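Local structure of uncharacterized protein (Bacteroides caccae, 3NO2) at residues A[35-40]-A[52-57]; A[77-82]-A[90-95]; A[187-192]-A[199-204]. The protein is of unknown function but folds as a six-bladed beta-propeller related in sequence to the Mal s 1 allergenic protein family. One frame throughout, in Å; residues are numbered along the deposited sequence.

Interaction 1. Residues A[35-40]-A[52-57]; sequences KGWECN and FSYSKG
Glu38 N gives its hydrogen to Tyr54 O at 3.1 Å; this bond ties the loop 35-40 to the turn just after strand 50-53. The N-H points almost straight at the oxygen (162°) but reaches it from well above the carbonyl plane, and the same oxygen takes a CA-H contact from Trp37 CA. Glu38 O is served by a water, 2.7 Å away, which also accepts from Asn40 N at 2.9 Å and is bonded to Ser53 OG. A second water donates to Glu38 OE1, which Gln80 NE2 also serves, and pairs with Ser55 OG. In the six-bladed propeller this loop is the crossover into the second blade, and its polar residues face a site near the axis where a citrate, probably from the crystallisation liquor, is bound: Glu38 OE2 bonds to the citrate and to Ser12, and receives Asn40 ND2 at 3.1 Å from above the carboxylate plane; ND2 also bonds to Gln80 OE1 in the next blade. Away from these polar groups, the six-membered ring of Trp37 stacks face to face on Tyr54, at a doubtful spacing since Tyr54 has a second conformer, while Tyr54 OH bonds to Asn70. Lys56, bent at chi2 and chi4, brings NZ to Gly36 O in a weak hydrogen bond.

Interaction 2. Residues A[77-82]-A[90-95]; sequences CEMQTA and ALVAWC
Met79, a selenomethionine, and Trp94 face each other as a non-hydrogen-bonded pair in the antiparallel hairpin that forms the two inner strands of the third propeller blade. A classic beta bulge interrupts the ladder: Gln80 and Thr81 both face Ala93, whose O accepts from Gln80 N at 3.0 Å and, weakly, from Thr81 N. The indole of Trp94 stands between its own backbone N and carbonyl carbon (chi1 70°), on the same face of the sheet as Met79. There Met79, with CG anti to the backbone N (chi1 -170°), folds back at chi2 and chi3, setting SE against Val92 CB at 3.9 Å and bringing CE to Trp94 CE3 at 3.7 Å. Selenium lies in the indole plane at the edge of its six-membered ring, a Met-aromatic contact. At the five-membered ring, Cys77 SG, in one of its two conformers, comes obliquely to Trp94 CD1. The opposite face carries Thr81, whose CB packs on Ala93 CB at 3.7 Å while OG1 bonds to Arg128 O and Ile130 N. Glu78 lies on that face too. Gln80, at the bulge, turns its chain away from strand 90-95; its OE1 accepts from Asn40 ND2, and NE2 bonds to Glu38 OE1 and, at 3.0 Å, to Glu78 OE1, which also bonds to His124 ND1 and is met on its anti side, somewhat out of the carboxylate plane, but within 3° of the amide plane of Gln80.

Interaction 3. Residues A[187-192]-A[199-204]; sequences CFVQLN and VRRVNA
Backbone bonds pair Phe188 with Val202 in both directions: Val202 N to Phe188 O at 2.8 Å is nearly straight (174°), and Phe188 N returns a bond to Val202 O. Gln190 N donates to Arg200 O and Val199 N to Gln190 O, each at 2.8 Å; with Val199 and Arg200 both facing Gln190, a classic beta bulge opens the second strand of this antiparallel hairpin. Apolar contact centres on Phe188. With CG between the backbone N and the carbonyl carbon (chi1 63°), the ring lies alongside Val202, whose CB sits over one face in a CH-pi contact, 3.8 Å from the centroid, with CG1 3.6 Å from Phe188 CZ. At the bulged end Val199 CG2, in one of two conformers, meets Asn192 CB at 3.6 Å. Around the charged group of Arg201, in the conformer described, bent at chi3, Val189 CG1 lies over the guanidinium face and Cys187 SG in its plane at the edge. Gln190 NE2 bonds to Asp177. The hairpin makes the two outer strands of the fifth blade: strand 187-191 lies between 178-181 and the outermost strand 198-203, and Phe188 also reaches Leu226 and Ile228 on strand 226-231 of the next blade.

In the fold
From the N terminus, interaction 1 comes first: after strand 26-32 of the first sheet, loop 35-40 leads into the second, and its contact with 52-57 closes a loop holding strand 41-44. Interaction 2 follows within the third sheet, closing the turn between strands 78-84 and 90-95. Interaction 3 closes the hairpin of 187-191 and 198-203 in the fifth. The three run in series, neither nested nor crossing. Interactions 1 and 2 touch, their centres about 9 Å apart: Ser55 O with Met79 N and Asn40 ND2 with Gln80 OE1 join adjacent blades. Interaction 3 lies across the propeller, its centre about 25 Å from that of interaction 2.

Interaction 1. Residues A[35-40]-A[52-57]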
loop_
_atom_site.group_PDB
_atom_site.type_symbol
_atom_site.label_atom_id
_atom_site.label_comp_id
_atom_site.label_asym_id
_atom_site.label_seq_id
_atom_site.Cartn_x
_atom_site.Cartn_y
_atom_site.Cartn_z
ATOM N N LYS A 35 -15.968 -1.489 -13.283
ATOM C CA LYS A 35 -16.286 -0.084 -13.321
ATOM C C LYS A 35 -16.537 0.460 -11.953
ATOM O O LYS A 35 -17.358 -0.036 -11.170
ATOM C CB LYS A 35 -17.530 0.138 -14.186
ATOM C CG LYS A 35 -17.861 1.604 -14.406
ATOM C CD LYS A 35 -19.102 1.787 -15.292
ATOM C CE LYS A 35 -19.456 3.279 -15.484
ATOM N NZ LYS A 35 -20.791 3.425 -16.180
ATOM N N GLY A 36 -15.808 1.533 -11.620
ATOM C CA GLY A 36 -15.932 2.153 -10.313
ATOM C C GLY A 36 -14.972 1.598 -9.264
ATOM O O GLY A 36 -14.894 2.141 -8.139
ATOM N N TRP A 37 -14.256 0.524 -9.588
ATOM C CA TRP A 37 -13.301 -0.050 -8.650
ATOM C C TRP A 37 -11.989 0.737 -8.669
ATOM O O TRP A 37 -11.609 1.323 -9.677
ATOM C CB TRP A 37 -13.054 -1.531 -8.972
ATOM C CG TRP A 37 -14.190 -2.436 -8.629
ATOM C CD1 TRP A 37 -15.493 -2.062 -8.361
ATOM C CD2 TRP A 37 -14.182 -3.867 -8.587
ATOM N NE1 TRP A 37 -16.264 -3.155 -8.139
ATOM C CE2 TRP A 37 -15.489 -4.276 -8.250
ATOM C CE3 TRP A 37 -13.197 -4.850 -8.734
ATOM C CZ2 TRP A 37 -15.837 -5.631 -8.100
ATOM C CZ3 TRP A 37 -13.552 -6.174 -8.587
ATOM C CH2 TRP A 37 -14.846 -6.558 -8.266
ATOM N N GLU A 38 -11.320 0.806 -7.535
ATOM C CA GLU A 38 -10.043 1.464 -7.399
ATOM C C GLU A 38 -9.212 0.596 -6.489
ATOM O O GLU A 38 -9.613 0.399 -5.326
ATOM C CB GLU A 38 -10.164 2.865 -6.787
ATOM C CG GLU A 38 -8.845 3.608 -6.689
ATOM C CD GLU A 38 -8.822 4.833 -5.831
ATOM O OE1 GLU A 38 -9.707 5.039 -4.961
ATOM O OE2 GLU A 38 -7.822 5.600 -5.972
ATOM N N CYS A 39 -8.079 0.083 -6.971
ATOM C CA CYS A 39 -7.200 -0.793 -6.205
ATOM C C CYS A 39 -5.930 -0.091 -5.789
ATOM O O CYS A 39 -5.088 0.254 -6.619
ATOM C CB CYS A 39 -6.847 -2.050 -6.985
ATOM S SG CYS A 39 -5.685 -3.111 -6.116
ATOM N N ASN A 40 -5.827 0.159 -4.475
ATOM C CA ASN A 40 -4.605 0.686 -3.834
ATOM C C ASN A 40 -3.905 -0.281 -2.910
ATOM O O ASN A 40 -2.918 0.119 -2.307
ATOM C CB ASN A 40 -4.912 1.996 -3.098
ATOM C CG ASN A 40 -5.147 3.155 -4.060
ATOM O OD1 ASN A 40 -4.218 3.529 -4.833
ATOM N ND2 ASN A 40 -6.338 3.760 -4.022
ATOM N N PHE A 52 -7.027 -8.403 -2.490
ATOM C CA PHE A 52 -6.972 -7.013 -2.951
ATOM C C PHE A 52 -8.156 -6.243 -2.478
ATOM O O PHE A 52 -9.263 -6.786 -2.351
ATOM C CB PHE A 52 -6.797 -6.915 -4.495
ATOM C CG PHE A 52 -7.951 -7.416 -5.325
ATOM C CD1 PHE A 52 -8.102 -8.767 -5.604
ATOM C CD2 PHE A 52 -8.868 -6.541 -5.810
ATOM C CE1 PHE A 52 -9.161 -9.189 -6.387
ATOM C CE2 PHE A 52 -9.931 -6.960 -6.587
ATOM C CZ PHE A 52 -10.086 -8.290 -6.858
ATOM N N SER A 53 -7.963 -4.938 -2.310
ATOM C CA SER A 53 -9.062 -4.004 -2.104
ATOM C C SER A 53 -9.396 -3.338 -3.413
ATOM O O SER A 53 -8.539 -3.160 -4.311
ATOM C CB SER A 53 -8.787 -2.947 -1.039
ATOM O OG SER A 53 -7.682 -2.144 -1.372
ATOM N N TYR A 54 -10.652 -2.934 -3.521
ATOM C CA TYR A 54 -11.145 -2.357 -4.751
ATOM C C TYR A 54 -12.147 -1.221 -4.558
ATOM O O TYR A 54 -12.907 -0.876 -5.474
ATOM C CB TYR A 54 -11.660 -3.434 -5.695
ATOM C CG TYR A 54 -12.814 -4.286 -5.213
ATOM C CD1 TYR A 54 -14.114 -3.911 -5.470
ATOM C CD2 TYR A 54 -12.605 -5.506 -4.598
ATOM C CE1 TYR A 54 -15.189 -4.693 -5.076
ATOM C CE2 TYR A 54 -13.691 -6.310 -4.194
ATOM C CZ TYR A 54 -14.964 -5.872 -4.431
ATOM O OH TYR A 54 -16.056 -6.636 -4.083
ATOM N N SER A 55 -12.102 -0.614 -3.364
ATOM C CA SER A 55 -12.936 0.543 -2.977
ATOM C C SER A 55 -14.331 0.131 -2.606
ATOM O O SER A 55 -14.806 0.382 -1.486
ATOM C CB SER A 55 -12.904 1.688 -4.006
ATOM O OG SER A 55 -13.372 2.881 -3.367
ATOM N N LYS A 56 -15.007 -0.591 -3.483
ATOM C CA LYS A 56 -16.330 -1.135 -3.158
ATOM C C LYS A 56 -16.253 -2.361 -2.265
ATOM O O LYS A 56 -17.288 -2.805 -1.751
ATOM C CB LYS A 56 -17.113 -1.455 -4.450
ATOM C CG LYS A 56 -17.354 -0.246 -5.349
ATOM C CD LYS A 56 -18.009 0.897 -4.647
ATOM C CE LYS A 56 -18.475 2.000 -5.599
ATOM N NZ LYS A 56 -17.412 2.589 -6.381
ATOM N N GLY A 57 -15.067 -2.866 -1.962
ATOM C CA GLY A 57 -14.921 -4.057 -1.107
ATOM C C GLY A 57 -13.504 -4.547 -1.145
ATOM O O GLY A 57 -12.614 -3.865 -1.673
HETATM O O HOH W 1 -8.282 0.118 -2.948
HETATM O O HOH W 2 -12.431 4.870 -4.991
#

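Interaction 2. Residues A[77-82]-A[90-95]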
loop_
_atom_site.group_PDB
_atom_site.type_symbol
_atom_site.label_atom_id
_atom_site.label_comp_id
_atom_site.label_asym_id
_atom_site.label_seq_id
_atom_site.Cartn_x
_atom_site.Cartn_y
_atom_site.Cartn_z
ATOM N N CYS A 77 -18.615 4.233 1.552
ATOM C CA CYS A 77 -17.332 3.913 2.203
ATOM C C CYS A 77 -16.360 3.497 1.117
ATOM O O CYS A 77 -16.758 3.185 -0.015
ATOM C CB CYS A 77 -17.488 2.811 3.238
ATOM S SG CYS A 77 -18.452 3.280 4.718
ATOM N N GLU A 78 -15.074 3.476 1.437
ATOM C CA GLU A 78 -14.057 3.051 0.482
ATOM C C GLU A 78 -13.108 2.080 1.154
ATOM O O GLU A 78 -12.277 2.429 2.029
ATOM C CB GLU A 78 -13.268 4.233 -0.059
ATOM C CG GLU A 78 -14.107 5.266 -0.795
ATOM C CD GLU A 78 -13.274 6.314 -1.508
ATOM O OE1 GLU A 78 -12.040 6.223 -1.536
ATOM O OE2 GLU A 78 -13.911 7.249 -2.073
HETATM N N MSE A 79 -13.142 0.824 0.710
HETATM C CA MSE A 79 -12.213 -0.191 1.173
HETATM C C MSE A 79 -10.889 0.048 0.455
HETATM O O MSE A 79 -10.775 -0.185 -0.756
HETATM C CB MSE A 79 -12.756 -1.576 0.803
HETATM C CG MSE A 79 -11.981 -2.673 1.451
HETATM SE SE MSE A 79 -12.466 -3.066 3.302
HETATM C CE MSE A 79 -13.977 -4.174 2.968
ATOM N N GLN A 80 -9.878 0.462 1.212
ATOM C CA GLN A 80 -8.601 0.861 0.645
ATOM C C GLN A 80 -7.403 0.111 1.210
ATOM O O GLN A 80 -6.349 0.176 0.585
ATOM C CB GLN A 80 -8.360 2.357 0.802
ATOM C CG GLN A 80 -9.346 3.243 0.051
ATOM C CD GLN A 80 -9.086 3.397 -1.419
ATOM O OE1 GLN A 80 -8.225 2.760 -1.990
ATOM N NE2 GLN A 80 -9.886 4.236 -2.060
ATOM N N THR A 81 -7.531 -0.574 2.354
ATOM C CA THR A 81 -6.504 -1.409 2.928
ATOM C C THR A 81 -6.805 -2.864 2.668
ATOM O O THR A 81 -7.938 -3.303 2.823
ATOM C CB THR A 81 -6.457 -1.210 4.462
ATOM O OG1 THR A 81 -6.083 0.132 4.808
ATOM C CG2 THR A 81 -5.498 -2.166 5.164
ATOM N N ALA A 82 -5.769 -3.622 2.335
ATOM C CA ALA A 82 -5.855 -5.084 2.223
ATOM C C ALA A 82 -4.426 -5.641 2.296
ATOM O O ALA A 82 -3.678 -5.511 1.334
ATOM C CB ALA A 82 -6.546 -5.481 0.949
ATOM N N ALA A 90 -5.716 -11.809 7.267
ATOM C CA ALA A 90 -5.861 -10.590 6.472
ATOM C C ALA A 90 -6.290 -9.428 7.324
ATOM O O ALA A 90 -7.004 -9.610 8.329
ATOM C CB ALA A 90 -6.918 -10.790 5.367
ATOM N N LEU A 91 -5.832 -8.239 6.951
ATOM C CA LEU A 91 -6.261 -6.976 7.540
ATOM C C LEU A 91 -6.864 -6.210 6.362
ATOM O O LEU A 91 -6.209 -6.016 5.306
ATOM C CB LEU A 91 -5.085 -6.187 8.132
ATOM C CG LEU A 91 -5.394 -4.845 8.818
ATOM C CD1 LEU A 91 -6.003 -5.037 10.204
ATOM C CD2 LEU A 91 -4.144 -3.965 8.938
ATOM N N VAL A 92 -8.120 -5.782 6.505
ATOM C CA VAL A 92 -8.760 -4.904 5.524
ATOM C C VAL A 92 -9.350 -3.710 6.236
ATOM O O VAL A 92 -9.606 -3.754 7.440
ATOM C CB VAL A 92 -9.813 -5.628 4.700
ATOM C CG1 VAL A 92 -9.210 -6.833 3.921
ATOM C CG2 VAL A 92 -11.035 -6.060 5.554
ATOM N N ALA A 93 -9.626 -2.621 5.544
ATOM C CA ALA A 93 -10.185 -1.440 6.186
ATOM C C ALA A 93 -10.870 -0.532 5.176
ATOM O O ALA A 93 -10.385 -0.395 4.053
ATOM C CB ALA A 93 -9.111 -0.628 6.978
ATOM N N TRP A 94 -11.942 0.126 5.629
ATOM C CA TRP A 94 -12.639 1.103 4.831
ATOM C C TRP A 94 -12.674 2.472 5.480
ATOM O O TRP A 94 -12.882 2.649 6.683
ATOM C CB TRP A 94 -14.040 0.637 4.407
ATOM C CG TRP A 94 -15.112 0.536 5.438
ATOM C CD1 TRP A 94 -15.775 1.540 6.080
ATOM C CD2 TRP A 94 -15.715 -0.687 5.899
ATOM N NE1 TRP A 94 -16.735 1.027 6.912
ATOM C CE2 TRP A 94 -16.727 -0.337 6.802
ATOM C CE3 TRP A 94 -15.499 -2.028 5.608
ATOM C CZ2 TRP A 94 -17.521 -1.303 7.434
ATOM C CZ3 TRP A 94 -16.323 -2.998 6.227
ATOM C CH2 TRP A 94 -17.289 -2.607 7.134
ATOM N N CYS A 95 -12.482 3.476 4.624
ATOM C CA CYS A 95 -12.741 4.862 4.933
ATOM C C CYS A 95 -14.224 5.083 5.040
ATOM O O CYS A 95 -14.998 4.503 4.260
ATOM C CB CYS A 95 -12.187 5.751 3.822
ATOM S SG CYS A 95 -10.402 5.421 3.497
#

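Interaction 3. Residues A[187-192]-A[199-204]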
loop_
_atom_site.group_PDB
_atom_site.type_symbol
_atom_site.label_atom_id
_atom_site.label_comp_id
_atom_site.label_asym_id
_atom_site.label_seq_id
_atom_site.Cartn_x
_atom_site.Cartn_y
_atom_site.Cartn_z
ATOM N N CYS A 187 8.166 12.185 -1.217
ATOM C CA CYS A 187 9.143 11.744 -0.259
ATOM C C CYS A 187 8.569 10.639 0.621
ATOM O O CYS A 187 7.369 10.328 0.612
ATOM C CB CYS A 187 9.597 12.915 0.653
ATOM S SG CYS A 187 8.330 13.525 1.787
ATOM N N PHE A 188 9.446 10.027 1.390
ATOM C CA PHE A 188 9.035 9.221 2.513
ATOM C C PHE A 188 9.845 9.551 3.743
ATOM O O PHE A 188 10.917 10.200 3.630
ATOM C CB PHE A 188 9.092 7.722 2.183
ATOM C CG PHE A 188 10.446 7.162 1.870
ATOM C CD1 PHE A 188 11.232 6.603 2.872
ATOM C CD2 PHE A 188 10.876 7.075 0.566
ATOM C CE1 PHE A 188 12.434 5.995 2.554
ATOM C CE2 PHE A 188 12.086 6.466 0.260
ATOM C CZ PHE A 188 12.840 5.944 1.244
ATOM N N VAL A 189 9.368 9.165 4.902
ATOM C CA VAL A 189 10.085 9.429 6.149
ATOM C C VAL A 189 10.299 8.122 6.899
ATOM O O VAL A 189 9.592 7.141 6.673
ATOM C CB VAL A 189 9.357 10.427 7.058
ATOM C CG1 VAL A 189 9.240 11.792 6.361
ATOM C CG2 VAL A 189 7.972 9.858 7.464
ATOM N N GLN A 190 11.320 8.110 7.759
ATOM C CA GLN A 190 11.526 7.052 8.712
ATOM C C GLN A 190 11.148 7.581 10.095
ATOM O O GLN A 190 11.665 8.652 10.485
ATOM C CB GLN A 190 12.986 6.597 8.652
ATOM C CG GLN A 190 13.309 5.470 9.616
ATOM C CD GLN A 190 14.742 4.965 9.472
ATOM O OE1 GLN A 190 15.334 5.077 8.404
ATOM N NE2 GLN A 190 15.290 4.390 10.549
ATOM N N LEU A 191 10.293 6.848 10.789
ATOM C CA LEU A 191 9.844 7.182 12.139
ATOM C C LEU A 191 10.445 6.234 13.162
ATOM O O LEU A 191 10.380 5.020 12.998
ATOM C CB LEU A 191 8.330 7.062 12.277
ATOM C CG LEU A 191 7.503 7.991 11.423
ATOM C CD1 LEU A 191 5.999 7.814 11.795
ATOM C CD2 LEU A 191 7.941 9.423 11.576
ATOM N N ASN A 192 10.997 6.807 14.231
ATOM C CA ASN A 192 11.614 6.020 15.310
ATOM C C ASN A 192 10.517 5.361 16.100
ATOM O O ASN A 192 9.506 6.013 16.438
ATOM C CB ASN A 192 12.473 6.903 16.233
ATOM C CG ASN A 192 13.153 6.114 17.378
ATOM O OD1 ASN A 192 12.648 6.076 18.498
ATOM N ND2 ASN A 192 14.299 5.496 17.088
ATOM N N VAL A 199 13.118 10.454 11.987
ATOM C CA VAL A 199 14.555 10.137 11.990
ATOM C C VAL A 199 15.225 10.653 10.730
ATOM O O VAL A 199 16.340 11.181 10.753
ATOM C CB VAL A 199 14.781 8.589 12.019
ATOM C CG1 VAL A 199 16.251 8.235 11.793
ATOM C CG2 VAL A 199 14.311 8.004 13.316
ATOM N N ARG A 200 14.514 10.522 9.614
ATOM C CA ARG A 200 15.067 10.770 8.309
ATOM C C ARG A 200 13.940 11.071 7.324
ATOM O O ARG A 200 12.873 10.467 7.448
ATOM C CB ARG A 200 15.798 9.526 7.839
ATOM C CG ARG A 200 16.534 9.761 6.630
ATOM C CD ARG A 200 17.266 8.546 6.233
ATOM N NE ARG A 200 18.100 8.876 5.097
ATOM C CZ ARG A 200 18.696 7.973 4.338
ATOM N NH1 ARG A 200 18.532 6.676 4.606
ATOM N NH2 ARG A 200 19.439 8.377 3.319
ATOM N N ARG A 201 14.152 12.024 6.407
ATOM C CA ARG A 201 13.262 12.272 5.258
ATOM C C ARG A 201 14.048 12.081 3.974
ATOM O O ARG A 201 15.095 12.740 3.735
ATOM C CB ARG A 201 12.617 13.669 5.276
ATOM C CG ARG A 201 11.593 13.915 4.127
ATOM C CD ARG A 201 10.801 15.256 4.261
ATOM N NE ARG A 201 9.574 15.177 5.085
ATOM C CZ ARG A 201 9.465 15.644 6.329
ATOM N NH1 ARG A 201 10.497 16.239 6.912
ATOM N NH2 ARG A 201 8.319 15.536 6.990
ATOM N N VAL A 202 13.511 11.207 3.121
ATOM C CA VAL A 202 14.123 10.800 1.900
ATOM C C VAL A 202 13.340 11.328 0.730
ATOM O O VAL A 202 12.140 11.052 0.576
ATOM C CB VAL A 202 14.223 9.256 1.797
ATOM C CG1 VAL A 202 14.913 8.817 0.533
ATOM C CG2 VAL A 202 14.905 8.704 3.074
ATOM N N ASN A 203 13.984 12.118 -0.090
ATOM C CA ASN A 203 13.361 12.562 -1.313
ATOM C C ASN A 203 14.225 12.251 -2.510
ATOM O O ASN A 203 15.223 11.510 -2.375
ATOM C CB ASN A 203 12.991 14.003 -1.222
ATOM C CG ASN A 203 14.171 14.898 -1.011
ATOM O OD1 ASN A 203 15.249 14.648 -1.558
ATOM N ND2 ASN A 203 14.000 15.918 -0.186
ATOM N N ALA A 204 13.855 12.749 -3.674
ATOM C CA ALA A 204 14.615 12.416 -4.870
ATOM C C ALA A 204 16.087 12.861 -4.850
ATOM O O ALA A 204 16.925 12.268 -5.563
ATOM C CB ALA A 204 13.905 12.962 -6.116
#